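11S globulin subunit beta (Cucurbita maxima, PDB 2E9Q) serves as a seed storage protein, a two-cupin 11S globulin precursor whose mature form is a hexamer acting as a nutrient reservoir. Local coordinates at residues Q59-N64 and V376-Q381; V159-R164 and P172-F177. All coordinates share one frame; numbering follows the deposited sequence. Where two conformers were deposited one is given.

Contact 1: Q59-N64 and V376-Q381; sequences QCAGVN and VLMIPQ
M378 supplies about half of the surface buried in this contact, reaching out of strand 376-379 to lie against A61 and V63, where helix 56-61 turns into strand 63-70. Its CG stands roughly anti to the backbone N (chi1 -151°), and bends at chi2 and chi3 turn SD and CE along its own strand, toward the P380 end, where they lie beside A61. The methyl at the end does the closest touching: CE of M378 is 3.7 Å from CB of A61. SD of M378 is 3.9 Å from CB of A61 as well, so one small side chain meets both terminal atoms of the methionine. V63 adds a looser apolar contact nearer the root of the chain, its CG2 4.4 Å from CG of M378. On either side of G62, the CB atoms of A61 and V63 both point toward the methionine's strand. G62, with its positive phi, is the C-prime residue of a Schellman motif in which V63 N returns to F58 O and G62 N makes a weak 3.3 Å bond to Q59 O. F58 and E57 of the same helix and V346 of the adjoining strand 345-350 also touch M378. Next to A61, C60 is held to C27 by a disulfide and packs on I170 of a second subunit. The contact joins the N-terminal cupin to an outermost strand of a sheet in the C-terminal cupin, as expected of a bicupin chain. No hydrogen bond crosses between 59-64 and 376-381; the union is wholly apolar. It therefore depends on shape and dispersion, a flexible thioether fitted against a methyl and an isopropyl group, while backbone hydrogen bonds on each side hold turn and strand in their own sheets.

Contact 2: V159-R164 and P172-F177; sequences VFADTR and PYLRKF
A161, near the end of strand 155-162, directs its methyl at the isobutyl group of L174. CB of A161 lies 3.8 Å from CD2 of L174 and 4.1 Å from CD1, so both branches of the leucine share the small methyl. L174 holds CG anti to its backbone N, which carries the branch point out over the strand, and N64 and R188 touch the same leucine. D162 points away from 172-177 and serves its own chain instead: its OD1 accepts from R164 N at 3.1 Å, forming an Asx turn where the strand ends. This N-H comes from well above the carboxylate plane, 61° out of it, and the bond is bent, with an N-H...O angle of 136°. T163 is the most deeply engaged residue of the first segment. Its hydroxyl sits between the backbone N and the carbonyl carbon (chi1 61°), leaving the methyl to lie along the backbone that follows P172, with CG2 of T163 3.9 Å from N of L174. OG1 of T163 comes within 3.2 Å of O of P172 without a hydrogen bond; it bonds G62 O instead. R164 turns its guanidinium back to helix 56-61, where NE bonds weakly to C60 O. Y173, beyond P172, packs on A26 of a third subunit. The contact closes the short excursion between two strands of the N-terminal cupin, one from each of its two sheets. Across it the segments meet by van der Waals packing, with no hydrogen bond between them: G62 takes the hydroxyl of T163, R188 NH1 bonds P172 O, and N64 packs on both T163 and L174, bridging strand end and returning chain.

Overall arrangement
From the N terminus the chain passes 59-64, reaches 159-164, makes a short detour and returns at 172-177: contact 2 closes this small loop. Only much later, in the second cupin, does it arrive at 376-381, where contact 1 closes a loop of more than 300 residues with contact 2 nested inside. Their centres are about 13 Å apart, and the contacts touch in the seven-stranded sheet, where strands 63-70 and 155-162 are antiparallel neighbours; N64 N to A161 O and G62 O to T163 N, both 2.9 Å, are probable hydrogen bonds. Contact 2 thus belongs within the N-terminal cupin, whereas contact 1 ties that cupin to the C-terminal one.

Contact 1: Q59-N64 and V376-Q381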
# COMPACT_ATOMS: atom_id res chain seq x y z
N GLN A 59 -3.94 3.36 -17.52
CA GLN A 59 -4.24 4.24 -16.41
C GLN A 59 -4.73 3.42 -15.21
O GLN A 59 -4.37 3.70 -14.08
CB GLN A 59 -5.29 5.26 -16.84
CG GLN A 59 -5.30 6.54 -16.05
CD GLN A 59 -6.33 7.53 -16.57
OE1 GLN A 59 -6.58 8.57 -15.97
NE2 GLN A 59 -6.93 7.22 -17.72
N CYS A 60 -5.54 2.41 -15.47
CA CYS A 60 -6.05 1.59 -14.38
C CYS A 60 -4.89 0.93 -13.65
O CYS A 60 -4.78 1.00 -12.42
CB CYS A 60 -6.97 0.51 -14.92
SG CYS A 60 -7.68 -0.56 -13.63
N ALA A 61 -4.02 0.29 -14.43
CA ALA A 61 -2.86 -0.40 -13.90
C ALA A 61 -1.69 0.53 -13.58
O ALA A 61 -0.77 0.13 -12.89
CB ALA A 61 -2.42 -1.49 -14.88
N GLY A 62 -1.74 1.76 -14.07
CA GLY A 62 -0.66 2.69 -13.81
C GLY A 62 0.63 2.19 -14.44
O GLY A 62 1.68 2.11 -13.79
N VAL A 63 0.55 1.86 -15.72
CA VAL A 63 1.73 1.38 -16.41
C VAL A 63 2.09 2.35 -17.53
O VAL A 63 1.25 3.12 -18.00
CB VAL A 63 1.49 -0.03 -17.03
CG1 VAL A 63 0.85 -0.95 -16.01
CG2 VAL A 63 0.62 0.07 -18.27
N ASN A 64 3.36 2.31 -17.92
CA ASN A 64 3.87 3.13 -19.01
C ASN A 64 4.74 2.18 -19.82
O ASN A 64 5.33 1.24 -19.27
CB ASN A 64 4.75 4.27 -18.48
CG ASN A 64 4.02 5.18 -17.52
OD1 ASN A 64 3.72 4.79 -16.38
ND2 ASN A 64 3.75 6.40 -17.96
N VAL A 376 1.15 -3.50 -27.90
CA VAL A 376 0.95 -3.79 -26.49
C VAL A 376 -0.51 -4.02 -26.10
O VAL A 376 -1.38 -3.21 -26.42
CB VAL A 376 1.48 -2.64 -25.61
CG1 VAL A 376 1.20 -2.93 -24.13
CG2 VAL A 376 2.97 -2.42 -25.88
N LEU A 377 -0.79 -5.13 -25.43
CA LEU A 377 -2.12 -5.44 -24.95
C LEU A 377 -2.01 -5.61 -23.43
O LEU A 377 -1.26 -6.45 -22.95
CB LEU A 377 -2.67 -6.73 -25.57
CG LEU A 377 -4.05 -7.14 -25.00
CD1 LEU A 377 -5.11 -6.10 -25.37
CD2 LEU A 377 -4.45 -8.49 -25.54
N MET A 378 -2.74 -4.78 -22.69
CA MET A 378 -2.74 -4.79 -21.23
C MET A 378 -3.87 -5.71 -20.81
O MET A 378 -5.03 -5.42 -21.09
CB MET A 378 -3.02 -3.36 -20.73
CG MET A 378 -2.42 -2.96 -19.38
SD MET A 378 -3.08 -3.79 -17.91
CE MET A 378 -4.51 -2.79 -17.58
N ILE A 379 -3.53 -6.83 -20.17
CA ILE A 379 -4.54 -7.77 -19.69
C ILE A 379 -4.73 -7.56 -18.19
O ILE A 379 -3.83 -7.87 -17.39
CB ILE A 379 -4.11 -9.22 -19.90
CG1 ILE A 379 -3.66 -9.45 -21.35
CG2 ILE A 379 -5.24 -10.16 -19.49
CD1 ILE A 379 -4.79 -9.56 -22.33
N PRO A 380 -5.90 -7.05 -17.78
CA PRO A 380 -6.16 -6.81 -16.35
C PRO A 380 -6.20 -8.08 -15.48
O PRO A 380 -6.56 -9.17 -15.94
CB PRO A 380 -7.52 -6.10 -16.35
CG PRO A 380 -7.57 -5.45 -17.70
CD PRO A 380 -6.99 -6.50 -18.61
N GLN A 381 -5.82 -7.90 -14.22
CA GLN A 381 -5.82 -8.94 -13.23
C GLN A 381 -7.19 -9.63 -13.24
O GLN A 381 -8.24 -8.97 -13.27
CB GLN A 381 -5.56 -8.32 -11.85
CG GLN A 381 -5.61 -9.30 -10.68
CD GLN A 381 -5.69 -8.60 -9.32
OE1 GLN A 381 -5.67 -9.25 -8.28
NE2 GLN A 381 -5.80 -7.27 -9.34

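Contact 2: V159-R164 and P172-F177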
# COMPACT_ATOMS: atom_id res chain seq x y z
N VAL A 159 10.98 -0.82 -22.46
CA VAL A 159 10.94 -0.32 -21.09
C VAL A 159 9.55 -0.27 -20.45
O VAL A 159 8.69 0.50 -20.88
CB VAL A 159 11.51 1.10 -21.02
CG1 VAL A 159 11.54 1.58 -19.57
CG2 VAL A 159 12.89 1.13 -21.66
N PHE A 160 9.36 -1.09 -19.43
CA PHE A 160 8.11 -1.15 -18.69
C PHE A 160 8.29 -0.44 -17.35
O PHE A 160 9.18 -0.77 -16.56
CB PHE A 160 7.70 -2.60 -18.48
CG PHE A 160 6.51 -2.77 -17.58
CD1 PHE A 160 6.69 -3.13 -16.25
CD2 PHE A 160 5.21 -2.60 -18.07
CE1 PHE A 160 5.59 -3.33 -15.40
CE2 PHE A 160 4.10 -2.80 -17.24
CZ PHE A 160 4.29 -3.17 -15.90
N ALA A 161 7.44 0.55 -17.10
CA ALA A 161 7.48 1.33 -15.87
C ALA A 161 6.13 1.26 -15.20
O ALA A 161 5.09 1.36 -15.86
CB ALA A 161 7.85 2.77 -16.18
N ASP A 162 6.15 1.07 -13.89
CA ASP A 162 4.92 0.98 -13.12
C ASP A 162 4.86 2.09 -12.09
O ASP A 162 5.61 2.10 -11.11
CB ASP A 162 4.86 -0.39 -12.44
CG ASP A 162 3.75 -0.50 -11.43
OD1 ASP A 162 2.65 0.07 -11.64
OD2 ASP A 162 3.98 -1.18 -10.41
N THR A 163 3.95 3.04 -12.33
CA THR A 163 3.76 4.20 -11.47
C THR A 163 2.93 3.92 -10.23
O THR A 163 2.98 4.67 -9.27
CB THR A 163 3.09 5.35 -12.24
OG1 THR A 163 1.79 4.93 -12.69
CG2 THR A 163 3.93 5.74 -13.45
N ARG A 164 2.15 2.85 -10.25
CA ARG A 164 1.37 2.52 -9.07
C ARG A 164 2.21 1.53 -8.28
O ARG A 164 1.74 0.47 -7.86
CB ARG A 164 0.02 1.89 -9.45
CG ARG A 164 -1.00 2.90 -9.94
CD ARG A 164 -2.38 2.25 -10.07
NE ARG A 164 -3.32 3.13 -10.73
CZ ARG A 164 -3.78 4.26 -10.22
NH1 ARG A 164 -4.64 5.00 -10.91
NH2 ARG A 164 -3.40 4.66 -9.01
N PRO A 172 0.70 9.06 -10.02
CA PRO A 172 0.72 8.07 -11.10
C PRO A 172 1.31 8.53 -12.43
O PRO A 172 1.01 7.96 -13.48
CB PRO A 172 -0.75 7.68 -11.23
CG PRO A 172 -1.43 8.99 -10.99
CD PRO A 172 -0.68 9.52 -9.78
N TYR A 173 2.15 9.54 -12.37
CA TYR A 173 2.77 10.09 -13.56
C TYR A 173 4.30 9.91 -13.56
O TYR A 173 5.00 10.27 -12.61
CB TYR A 173 2.41 11.57 -13.70
CG TYR A 173 0.95 11.79 -14.02
CD1 TYR A 173 0.42 11.39 -15.24
CD2 TYR A 173 0.09 12.39 -13.10
CE1 TYR A 173 -0.93 11.57 -15.54
CE2 TYR A 173 -1.26 12.57 -13.38
CZ TYR A 173 -1.76 12.16 -14.61
OH TYR A 173 -3.10 12.35 -14.90
N LEU A 174 4.79 9.32 -14.64
CA LEU A 174 6.20 9.03 -14.83
C LEU A 174 7.08 10.27 -15.04
O LEU A 174 6.78 11.14 -15.87
CB LEU A 174 6.34 8.06 -16.00
CG LEU A 174 7.68 7.37 -16.21
CD1 LEU A 174 8.07 6.64 -14.95
CD2 LEU A 174 7.59 6.40 -17.39
N ARG A 175 8.15 10.35 -14.27
CA ARG A 175 9.09 11.46 -14.34
C ARG A 175 10.51 10.91 -14.47
O ARG A 175 10.92 10.03 -13.71
CB ARG A 175 8.99 12.31 -13.06
CG ARG A 175 7.61 12.85 -12.74
CD ARG A 175 7.63 13.72 -11.49
NE ARG A 175 6.37 14.44 -11.26
CZ ARG A 175 5.21 13.86 -11.00
NH1 ARG A 175 5.11 12.54 -10.94
NH2 ARG A 175 4.12 14.61 -10.81
N LYS A 176 11.27 11.40 -15.44
CA LYS A 176 12.65 10.94 -15.55
C LYS A 176 13.60 12.13 -15.44
O LYS A 176 13.51 13.09 -16.21
CB LYS A 176 12.88 10.16 -16.85
CG LYS A 176 14.26 9.49 -16.84
CD LYS A 176 14.47 8.46 -17.92
CE LYS A 176 15.95 8.05 -17.95
NZ LYS A 176 16.26 7.06 -18.99
N PHE A 177 14.48 12.07 -14.45
CA PHE A 177 15.47 13.11 -14.18
C PHE A 177 16.80 12.78 -14.85
O PHE A 177 17.52 11.87 -14.42
CB PHE A 177 15.70 13.25 -12.66
CG PHE A 177 14.45 13.52 -11.86
CD1 PHE A 177 13.46 12.55 -11.72
CD2 PHE A 177 14.25 14.77 -11.27
CE1 PHE A 177 12.29 12.81 -11.00
CE2 PHE A 177 13.07 15.04 -10.55
CZ PHE A 177 12.09 14.06 -10.42